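Local atomic coordinates of isochorismatase hydrolase (Alkaliphilus metalliredigens, PDB entry 3HB7), a protein that probably acts as a hydrolase of the isochorismatase family, within the wider group of isochorismatase-like cysteine hydrolases. Residues 55-60 / 93-98; 128-133 / 153-158; 15-20 / 84-89. All blocks are in the same frame, centred on the assembly; numbering follows the deposited sequence.

Contact 1: residues 55-60 / 93-98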
loop_
_atom_site.group_PDB
_atom_site.type_symbol
_atom_site.label_atom_id
_atom_site.label_comp_id
_atom_site.label_asym_id
_atom_site.label_seq_id
_atom_site.Cartn_x
_atom_site.Cartn_y
_atom_site.Cartn_z
ATOM N N LEU E 55 -11.756 -36.042 36.977
ATOM C CA LEU E 55 -11.186 -34.754 36.710
ATOM C C LEU E 55 -9.686 -34.876 36.835
ATOM O O LEU E 55 -9.203 -35.405 37.805
ATOM C CB LEU E 55 -11.660 -33.760 37.740
ATOM C CG LEU E 55 -12.965 -33.035 37.521
ATOM C CD1 LEU E 55 -12.984 -31.786 38.343
ATOM C CD2 LEU E 55 -13.145 -32.735 36.087
ATOM N N VAL E 56 -8.966 -34.400 35.829
ATOM C CA VAL E 56 -7.520 -34.366 35.818
ATOM C C VAL E 56 -7.081 -32.942 35.598
ATOM O O VAL E 56 -7.502 -32.313 34.679
ATOM C CB VAL E 56 -6.991 -35.226 34.704
ATOM C CG1 VAL E 56 -5.526 -35.363 34.785
ATOM C CG2 VAL E 56 -7.628 -36.534 34.726
ATOM N N HIS E 57 -6.228 -32.428 36.451
ATOM C CA HIS E 57 -5.794 -31.055 36.319
ATOM C C HIS E 57 -4.356 -30.979 35.855
ATOM O O HIS E 57 -3.477 -31.567 36.435
ATOM C CB HIS E 57 -5.927 -30.303 37.632
ATOM C CG HIS E 57 -7.229 -30.516 38.329
ATOM N ND1 HIS E 57 -8.245 -29.594 38.302
ATOM C CD2 HIS E 57 -7.672 -31.538 39.089
ATOM C CE1 HIS E 57 -9.265 -30.051 38.989
ATOM N NE2 HIS E 57 -8.944 -31.229 39.476
ATOM N N ILE E 58 -4.139 -30.245 34.787
ATOM C CA ILE E 58 -2.848 -30.185 34.179
ATOM C C ILE E 58 -2.266 -28.808 34.250
ATOM O O ILE E 58 -2.852 -27.861 33.805
ATOM C CB ILE E 58 -2.938 -30.674 32.765
ATOM C CG1 ILE E 58 -3.461 -32.087 32.798
ATOM C CG2 ILE E 58 -1.595 -30.672 32.130
ATOM C CD1 ILE E 58 -3.938 -32.556 31.556
ATOM N N GLN E 59 -1.094 -28.713 34.829
ATOM C CA GLN E 59 -0.442 -27.452 35.009
ATOM C C GLN E 59 0.946 -27.431 34.426
ATOM O O GLN E 59 1.725 -28.307 34.654
ATOM C CB GLN E 59 -0.377 -27.101 36.486
ATOM C CG GLN E 59 0.652 -27.846 37.229
ATOM C CD GLN E 59 0.626 -27.626 38.699
ATOM O OE1 GLN E 59 0.469 -26.524 39.142
ATOM N NE2 GLN E 59 0.741 -28.671 39.455
ATOM N N GLU E 60 1.238 -26.380 33.693
ATOM C CA GLU E 60 2.559 -26.130 33.185
ATOM C C GLU E 60 3.434 -25.792 34.349
ATOM O O GLU E 60 3.066 -25.000 35.170
ATOM C CB GLU E 60 2.513 -24.961 32.226
ATOM C CG GLU E 60 3.831 -24.499 31.728
ATOM C CD GLU E 60 3.706 -23.465 30.640
ATOM O OE1 GLU E 60 4.136 -22.342 30.841
ATOM O OE2 GLU E 60 3.161 -23.769 29.587
ATOM N N GLU E 93 -8.909 -32.698 46.619
ATOM C CA GLU E 93 -8.767 -33.971 47.251
ATOM C C GLU E 93 -8.093 -34.963 46.366
ATOM O O GLU E 93 -6.933 -34.872 46.086
ATOM C CB GLU E 93 -10.140 -34.513 47.617
ATOM N N ASP E 94 -8.882 -35.937 45.969
ATOM C CA ASP E 94 -8.482 -37.075 45.178
ATOM C C ASP E 94 -8.085 -36.836 43.732
ATOM O O ASP E 94 -7.438 -37.656 43.140
ATOM C CB ASP E 94 -9.592 -38.101 45.211
ATOM C CG ASP E 94 -9.083 -39.484 45.445
ATOM O OD1 ASP E 94 -9.290 -40.319 44.561
ATOM O OD2 ASP E 94 -8.492 -39.734 46.506
ATOM N N GLU E 95 -8.520 -35.747 43.149
ATOM C CA GLU E 95 -8.356 -35.564 41.735
ATOM C C GLU E 95 -6.902 -35.463 41.290
ATOM O O GLU E 95 -6.110 -34.743 41.860
ATOM C CB GLU E 95 -9.152 -34.356 41.312
ATOM C CG GLU E 95 -10.474 -34.322 41.972
ATOM C CD GLU E 95 -11.218 -33.060 41.736
ATOM O OE1 GLU E 95 -10.624 -31.989 41.803
ATOM O OE2 GLU E 95 -12.412 -33.147 41.493
ATOM N N TYR E 96 -6.571 -36.227 40.266
ATOM C CA TYR E 96 -5.208 -36.330 39.782
ATOM C C TYR E 96 -4.653 -35.052 39.205
ATOM O O TYR E 96 -5.342 -34.290 38.579
ATOM C CB TYR E 96 -5.073 -37.458 38.772
ATOM C CG TYR E 96 -3.685 -37.994 38.720
ATOM C CD1 TYR E 96 -3.116 -38.537 39.835
ATOM C CD2 TYR E 96 -2.924 -37.930 37.570
ATOM C CE1 TYR E 96 -1.872 -39.006 39.823
ATOM C CE2 TYR E 96 -1.667 -38.418 37.548
ATOM C CZ TYR E 96 -1.137 -38.954 38.690
ATOM O OH TYR E 96 0.124 -39.448 38.761
ATOM N N ILE E 97 -3.380 -34.841 39.437
ATOM C CA ILE E 97 -2.690 -33.701 38.910
ATOM C C ILE E 97 -1.515 -34.121 38.047
ATOM O O ILE E 97 -0.779 -34.989 38.412
ATOM C CB ILE E 97 -2.247 -32.785 40.029
ATOM C CG1 ILE E 97 -3.466 -32.339 40.813
ATOM C CG2 ILE E 97 -1.544 -31.584 39.498
ATOM C CD1 ILE E 97 -3.153 -31.540 41.981
ATOM N N VAL E 98 -1.365 -33.493 36.894
ATOM C CA VAL E 98 -0.222 -33.717 36.053
ATOM C C VAL E 98 0.537 -32.443 35.824
ATOM O O VAL E 98 -0.024 -31.443 35.490
ATOM C CB VAL E 98 -0.615 -34.262 34.711
ATOM C CG1 VAL E 98 0.594 -34.685 33.946
ATOM C CG2 VAL E 98 -1.526 -35.379 34.860
#
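His57 and Ile97 sit abreast on neighbouring parallel strands, 55-60 and 96-98, whose axes approach to 4.7 Å and run 24° apart. The backbone bonds zigzag between them: His57 N donates to Tyr96 O at 3.0 Å, Val98 N to His57 O at 2.9 Å, and Gln59 N to Val98 O at 3.0 Å. Each of these carbonyl oxygens also receives an alpha C-H, from Val56, Ile97 and Ile58 respectively. On one face of the pair Val98 lies against two neighbours. Its CG2 reaches obliquely to Val56 CG1, 4.0 Å away, while its side chain lies alongside that of Ile58, Val98 CB 4.1 Å from Ile58 CG1. Val56 and Ile58 extend this apolar patch to Leu11 on strand 8-13.

The sheet is the parallel core of the alpha/beta fold of isochorismatase-like hydrolases. Within this chain strand 96-100 forms one edge of it, and 53-60 is the next strand inward.

The other face carries His57 and Ile97, and here the contact turns polar. With CG beside its own backbone N (chi1 -46°), the imidazole leans back along the strand pair toward Glu95, and its NE2 gives a hydrogen bond of 3.0 Å to Glu95 OE1. The bond is bent and meets the oxygen from well above the carboxylate plane, the two flat groups being turned 41° against each other. Glu95 CB lies at the edge of the ring, in its plane. The same OE1 also takes the backbone N of Gln92 and a salt bridge from Arg46 on helix 35-47, a cluster of donors that would probably keep the carboxylate ionised. Leu55 runs side by side with Glu95, Leu55 CD1 3.5 Å from Glu95 OE2, and packs onto Phe42 and Val45 of that helix.

Contact 2: residues 128-133 / 153-158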
loop_
_atom_site.group_PDB
_atom_site.type_symbol
_atom_site.label_atom_id
_atom_site.label_comp_id
_atom_site.label_asym_id
_atom_site.label_seq_id
_atom_site.Cartn_x
_atom_site.Cartn_y
_atom_site.Cartn_z
ATOM N N VAL E 128 -7.185 -23.843 28.157
ATOM C CA VAL E 128 -6.599 -22.807 27.388
ATOM C C VAL E 128 -5.166 -23.194 26.986
ATOM O O VAL E 128 -4.513 -23.857 27.735
ATOM C CB VAL E 128 -6.611 -21.612 28.314
ATOM C CG1 VAL E 128 -5.282 -21.135 28.643
ATOM C CG2 VAL E 128 -7.516 -20.573 27.845
ATOM N N TRP E 129 -4.635 -22.745 25.855
ATOM C CA TRP E 129 -5.335 -22.127 24.756
ATOM C C TRP E 129 -5.839 -23.173 23.832
ATOM O O TRP E 129 -5.218 -24.176 23.648
ATOM C CB TRP E 129 -4.424 -21.263 23.911
ATOM C CG TRP E 129 -3.633 -20.248 24.568
ATOM C CD1 TRP E 129 -3.470 -20.069 25.873
ATOM C CD2 TRP E 129 -2.868 -19.248 23.925
ATOM N NE1 TRP E 129 -2.655 -19.026 26.105
ATOM C CE2 TRP E 129 -2.267 -18.504 24.911
ATOM C CE3 TRP E 129 -2.623 -18.924 22.600
ATOM C CZ2 TRP E 129 -1.440 -17.463 24.630
ATOM C CZ3 TRP E 129 -1.812 -17.905 22.330
ATOM C CH2 TRP E 129 -1.229 -17.180 23.329
ATOM N N THR E 130 -6.920 -22.865 23.162
ATOM C CA THR E 130 -7.599 -23.805 22.334
ATOM C C THR E 130 -6.695 -24.299 21.249
ATOM O O THR E 130 -6.688 -25.466 20.947
ATOM C CB THR E 130 -8.787 -23.130 21.659
ATOM O OG1 THR E 130 -9.595 -22.522 22.641
ATOM C CG2 THR E 130 -9.602 -24.111 20.918
ATOM N N ASN E 131 -5.947 -23.392 20.647
ATOM C CA ASN E 131 -5.124 -23.723 19.515
ATOM C C ASN E 131 -3.721 -24.124 19.867
ATOM O O ASN E 131 -2.967 -24.467 19.016
ATOM C CB ASN E 131 -5.142 -22.596 18.486
ATOM C CG ASN E 131 -4.685 -21.306 19.042
ATOM O OD1 ASN E 131 -3.860 -20.652 18.469
ATOM N ND2 ASN E 131 -5.189 -20.950 20.181
ATOM N N VAL E 132 -3.376 -24.064 21.129
ATOM C CA VAL E 132 -2.053 -24.434 21.536
ATOM C C VAL E 132 -2.013 -25.673 22.381
ATOM O O VAL E 132 -2.066 -26.747 21.879
ATOM C CB VAL E 132 -1.386 -23.308 22.256
ATOM C CG1 VAL E 132 0.028 -23.648 22.551
ATOM C CG2 VAL E 132 -1.461 -22.085 21.425
ATOM N N CYS E 133 -1.910 -25.505 23.676
ATOM C CA CYS E 133 -1.787 -26.629 24.589
ATOM C C CYS E 133 -2.999 -27.540 24.576
ATOM O O CYS E 133 -2.870 -28.717 24.650
ATOM C CB CYS E 133 -1.408 -26.190 25.998
ATOM S SG CYS E 133 0.197 -25.512 26.172
ATOM N N ASP E 153 -17.435 -24.334 24.573
ATOM C CA ASP E 153 -17.498 -23.256 25.530
ATOM C C ASP E 153 -16.671 -23.562 26.749
ATOM O O ASP E 153 -16.587 -22.775 27.658
ATOM C CB ASP E 153 -18.932 -22.895 25.884
ATOM C CG ASP E 153 -19.757 -24.079 26.250
ATOM O OD1 ASP E 153 -19.353 -25.216 26.028
ATOM O OD2 ASP E 153 -20.849 -23.869 26.769
ATOM N N GLY E 154 -16.041 -24.721 26.742
ATOM C CA GLY E 154 -15.085 -25.066 27.760
ATOM C C GLY E 154 -13.656 -24.664 27.469
ATOM O O GLY E 154 -12.824 -24.750 28.323
ATOM N N THR E 155 -13.379 -24.202 26.268
ATOM C CA THR E 155 -12.023 -23.873 25.885
ATOM C C THR E 155 -11.940 -22.437 25.418
ATOM O O THR E 155 -12.907 -21.876 24.983
ATOM C CB THR E 155 -11.533 -24.772 24.769
ATOM O OG1 THR E 155 -12.539 -24.891 23.781
ATOM C CG2 THR E 155 -11.246 -26.122 25.284
ATOM N N ALA E 156 -10.775 -21.852 25.534
ATOM C CA ALA E 156 -10.605 -20.479 25.196
ATOM C C ALA E 156 -9.215 -20.280 24.675
ATOM O O ALA E 156 -8.395 -21.129 24.817
ATOM C CB ALA E 156 -10.836 -19.634 26.383
ATOM N N SER E 157 -8.961 -19.119 24.117
ATOM C CA SER E 157 -7.663 -18.760 23.631
ATOM C C SER E 157 -7.468 -17.289 23.793
ATOM O O SER E 157 -8.331 -16.613 24.245
ATOM C CB SER E 157 -7.468 -19.143 22.179
ATOM O OG SER E 157 -6.104 -19.090 21.871
ATOM N N LYS E 158 -6.314 -16.813 23.383
ATOM C CA LYS E 158 -5.936 -15.430 23.509
ATOM C C LYS E 158 -6.871 -14.525 22.736
ATOM O O LYS E 158 -7.164 -13.447 23.168
ATOM C CB LYS E 158 -4.527 -15.266 22.998
ATOM C CG LYS E 158 -3.858 -14.023 23.415
ATOM C CD LYS E 158 -2.512 -13.912 22.765
ATOM C CE LYS E 158 -1.688 -12.840 23.406
ATOM N NZ LYS E 158 -0.620 -13.348 24.308
#
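Lys158 lies over one face of the Trp129 indole, its CB 3.9 Å from the centroid of the six-membered ring and 15° off the normal. Its aliphatic chain runs alongside the ring, bringing CD to 3.6 Å from Trp129 CH2. Ser157 OG lies oblique to the indole, 3.6 Å from Trp129 CE3, and with OG anti to its own backbone N (chi1 -165°) it also meets Asn131. The Asn131 amide gives it a short but bent, weak hydrogen bond, ND2 to Ser157 OG 2.7 Å. Deeper in, Ala156 O takes a likewise weak bond from Thr130 N at 2.8 Å, and Trp129 CA adds a C-H contact to the same oxygen. Val128 CG2 touches Ala156 CB at 3.7 Å, while Met162 of helix 160-170 packs on Trp129, Asn131 and Ser157.

A type I turn from Trp129 to Val132, closed by Val132 N to Trp129 O, leads into the helix that begins at Cys133. A non-proline cis peptide between Val128 and Trp129, four residues before a cysteine at a helix start, is consistent with the nucleophile loop of isochorismatase-like cysteine hydrolases.

Contact 3: residues 15-20 / 84-89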
loop_
_atom_site.group_PDB
_atom_site.type_symbol
_atom_site.label_atom_id
_atom_site.label_comp_id
_atom_site.label_asym_id
_atom_site.label_seq_id
_atom_site.Cartn_x
_atom_site.Cartn_y
_atom_site.Cartn_z
HETATM N N MSE E 15 -5.455 -23.744 33.691
HETATM C CA MSE E 15 -6.207 -22.665 34.253
HETATM C C MSE E 15 -5.471 -22.272 35.491
HETATM O O MSE E 15 -5.797 -22.686 36.562
HETATM C CB MSE E 15 -7.603 -23.129 34.583
HETATM C CG MSE E 15 -8.404 -23.602 33.374
HETATM SE SE MSE E 15 -8.756 -22.340 32.022
HETATM C CE MSE E 15 -9.924 -21.231 32.997
ATOM N N LEU E 16 -4.464 -21.444 35.301
ATOM C CA LEU E 16 -3.469 -21.129 36.290
ATOM C C LEU E 16 -3.380 -19.648 36.579
ATOM O O LEU E 16 -3.869 -18.847 35.843
ATOM C CB LEU E 16 -2.111 -21.614 35.836
ATOM C CG LEU E 16 -1.972 -22.980 35.211
ATOM C CD1 LEU E 16 -0.539 -23.212 34.823
ATOM C CD2 LEU E 16 -2.407 -24.000 36.165
ATOM N N ASN E 17 -2.730 -19.319 37.677
ATOM C CA ASN E 17 -2.705 -17.984 38.208
ATOM C C ASN E 17 -2.058 -17.054 37.233
ATOM O O ASN E 17 -2.458 -15.916 37.103
ATOM C CB ASN E 17 -2.023 -17.936 39.571
ATOM C CG ASN E 17 -2.884 -18.484 40.671
ATOM O OD1 ASN E 17 -4.070 -18.594 40.538
ATOM N ND2 ASN E 17 -2.271 -18.857 41.752
ATOM N N ASP E 18 -1.035 -17.548 36.561
ATOM C CA ASP E 18 -0.327 -16.785 35.556
ATOM C C ASP E 18 -1.134 -16.426 34.337
ATOM O O ASP E 18 -0.916 -15.412 33.740
ATOM C CB ASP E 18 0.926 -17.502 35.130
ATOM C CG ASP E 18 2.104 -17.106 35.935
ATOM O OD1 ASP E 18 2.052 -16.056 36.541
ATOM O OD2 ASP E 18 3.089 -17.833 35.971
ATOM N N PHE E 19 -2.012 -17.308 33.918
ATOM C CA PHE E 19 -2.699 -17.109 32.672
ATOM C C PHE E 19 -4.131 -16.665 32.770
ATOM O O PHE E 19 -4.675 -16.158 31.817
ATOM C CB PHE E 19 -2.662 -18.381 31.844
ATOM C CG PHE E 19 -1.319 -18.979 31.718
ATOM C CD1 PHE E 19 -0.259 -18.230 31.333
ATOM C CD2 PHE E 19 -1.123 -20.297 31.986
ATOM C CE1 PHE E 19 0.948 -18.783 31.213
ATOM C CE2 PHE E 19 0.086 -20.838 31.874
ATOM C CZ PHE E 19 1.120 -20.083 31.489
ATOM N N VAL E 20 -4.764 -16.900 33.898
ATOM C CA VAL E 20 -6.180 -16.625 33.989
ATOM C C VAL E 20 -6.467 -15.463 34.886
ATOM O O VAL E 20 -6.009 -15.403 36.004
ATOM C CB VAL E 20 -6.974 -17.820 34.470
ATOM C CG1 VAL E 20 -8.415 -17.621 34.202
ATOM C CG2 VAL E 20 -6.512 -19.033 33.794
ATOM N N ASP E 84 0.310 -22.333 39.932
ATOM C CA ASP E 84 -0.831 -22.896 40.643
ATOM C C ASP E 84 -2.167 -22.643 40.021
ATOM O O ASP E 84 -2.357 -21.695 39.315
ATOM C CB ASP E 84 -0.850 -22.443 42.091
ATOM C CG ASP E 84 -1.264 -23.539 43.027
ATOM O OD1 ASP E 84 -1.161 -24.706 42.649
ATOM O OD2 ASP E 84 -1.692 -23.244 44.142
ATOM N N PHE E 85 -3.096 -23.526 40.305
ATOM C CA PHE E 85 -4.438 -23.383 39.818
ATOM C C PHE E 85 -5.109 -22.176 40.449
ATOM O O PHE E 85 -4.820 -21.806 41.558
ATOM C CB PHE E 85 -5.219 -24.665 40.043
ATOM C CG PHE E 85 -4.535 -25.867 39.506
ATOM C CD1 PHE E 85 -4.642 -26.200 38.201
ATOM C CD2 PHE E 85 -3.748 -26.633 40.301
ATOM C CE1 PHE E 85 -3.988 -27.267 37.715
ATOM C CE2 PHE E 85 -3.103 -27.692 39.808
ATOM C CZ PHE E 85 -3.226 -28.007 38.520
ATOM N N ILE E 86 -5.975 -21.538 39.702
ATOM C CA ILE E 86 -6.753 -20.481 40.248
ATOM C C ILE E 86 -7.750 -21.121 41.174
ATOM O O ILE E 86 -8.200 -22.216 40.938
ATOM C CB ILE E 86 -7.450 -19.715 39.162
ATOM C CG1 ILE E 86 -8.233 -20.666 38.295
ATOM C CG2 ILE E 86 -6.456 -18.994 38.349
ATOM C CD1 ILE E 86 -9.199 -20.009 37.455
ATOM N N PRO E 87 -8.116 -20.408 42.214
ATOM C CA PRO E 87 -8.956 -20.932 43.271
ATOM C C PRO E 87 -10.272 -21.367 42.739
ATOM O O PRO E 87 -10.783 -22.359 43.174
ATOM C CB PRO E 87 -9.155 -19.726 44.147
ATOM C CG PRO E 87 -7.930 -18.982 44.000
ATOM C CD PRO E 87 -7.480 -19.150 42.607
ATOM N N GLU E 88 -10.786 -20.657 41.765
ATOM C CA GLU E 88 -12.090 -20.940 41.229
ATOM C C GLU E 88 -12.124 -22.330 40.683
ATOM O O GLU E 88 -13.152 -22.967 40.675
ATOM C CB GLU E 88 -12.435 -19.977 40.121
ATOM C CG GLU E 88 -12.698 -18.580 40.567
ATOM C CD GLU E 88 -11.457 -17.783 40.759
ATOM O OE1 GLU E 88 -10.373 -18.338 40.743
ATOM O OE2 GLU E 88 -11.566 -16.579 40.938
ATOM N N LEU E 89 -10.999 -22.795 40.182
ATOM C CA LEU E 89 -10.943 -24.111 39.602
ATOM C C LEU E 89 -9.974 -25.058 40.282
ATOM O O LEU E 89 -9.525 -25.991 39.685
ATOM C CB LEU E 89 -10.691 -24.019 38.111
ATOM C CG LEU E 89 -11.769 -23.285 37.337
ATOM C CD1 LEU E 89 -11.339 -23.145 35.929
ATOM C CD2 LEU E 89 -13.050 -24.039 37.399
#
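Ile86 occupies the apolar centre, its CG2 4.1 Å from Val20 CB, the two side chains crossing at about a right angle. CG1 of Ile86 stands between its own backbone N and carbonyl carbon (chi1 53°), which carries it toward Met15 and brings CD1 near Val20 CG1. Met15, built as selenomethionine, is bent at its second and third torsions, and its CE rests 3.8 Å from Leu89 CD1; Leu38 of helix 35-47 packs on both residues. Across the backbone, Leu16 lies side by side with Phe85, its CD2 3.7 Å from Phe85 CD1.

The contact joins the loop that leaves strand 8-13 to the long connection between the adjacent strand 53-60 and strand 96-100. The C-terminal ends of the strands are where parallel alpha/beta folds of this kind usually place their active site. A single bridge at Leu16 and Phe85 ties the backbones: Ile86 N makes a weak bond to Met15 O at 3.3 Å, and Asn17 N a firmer one to Asp84 O at 2.9 Å. Leu16 O accepts from Phe19 N and Val20 N of its own segment.

Toward the polar edge, the Asn17 amide stands at 90° to the Asp84 carboxylate. Asn17 OD1 presses on Ile86 CG2 at 3.3 Å, while ND2 donates to the carbonyl of Trp81. With an alanine here, Trp81 O would probably lose that donor and a gap would be likely to open beside Ile86 CG2. Asp84 OD2 bonds to Tyr90 OH.

Contacts 1 and 3 hold neighbouring parts of the fold and touch directly: the Phe85 ring packs on His57 and Gln59, and Leu16 on Gln59 and Glu60. Contact 2 lies across the chain's centre from contact 1, about 18 Å between centres, and touches neither of the others. Contact 1 is partly buried sheet, with regular backbone bonds and a buried histidine bonded to a carboxylate. Contact 3 joins two loops, and contact 2 a loop to the short strand 155-156 and the residues after it; both are mostly buried and rely on isolated or weak bonds. Contact 3 has an aliphatic centre, whereas contact 2 combines a cis peptide, small hydroxyl groups and an indole covered by an exposed lysine.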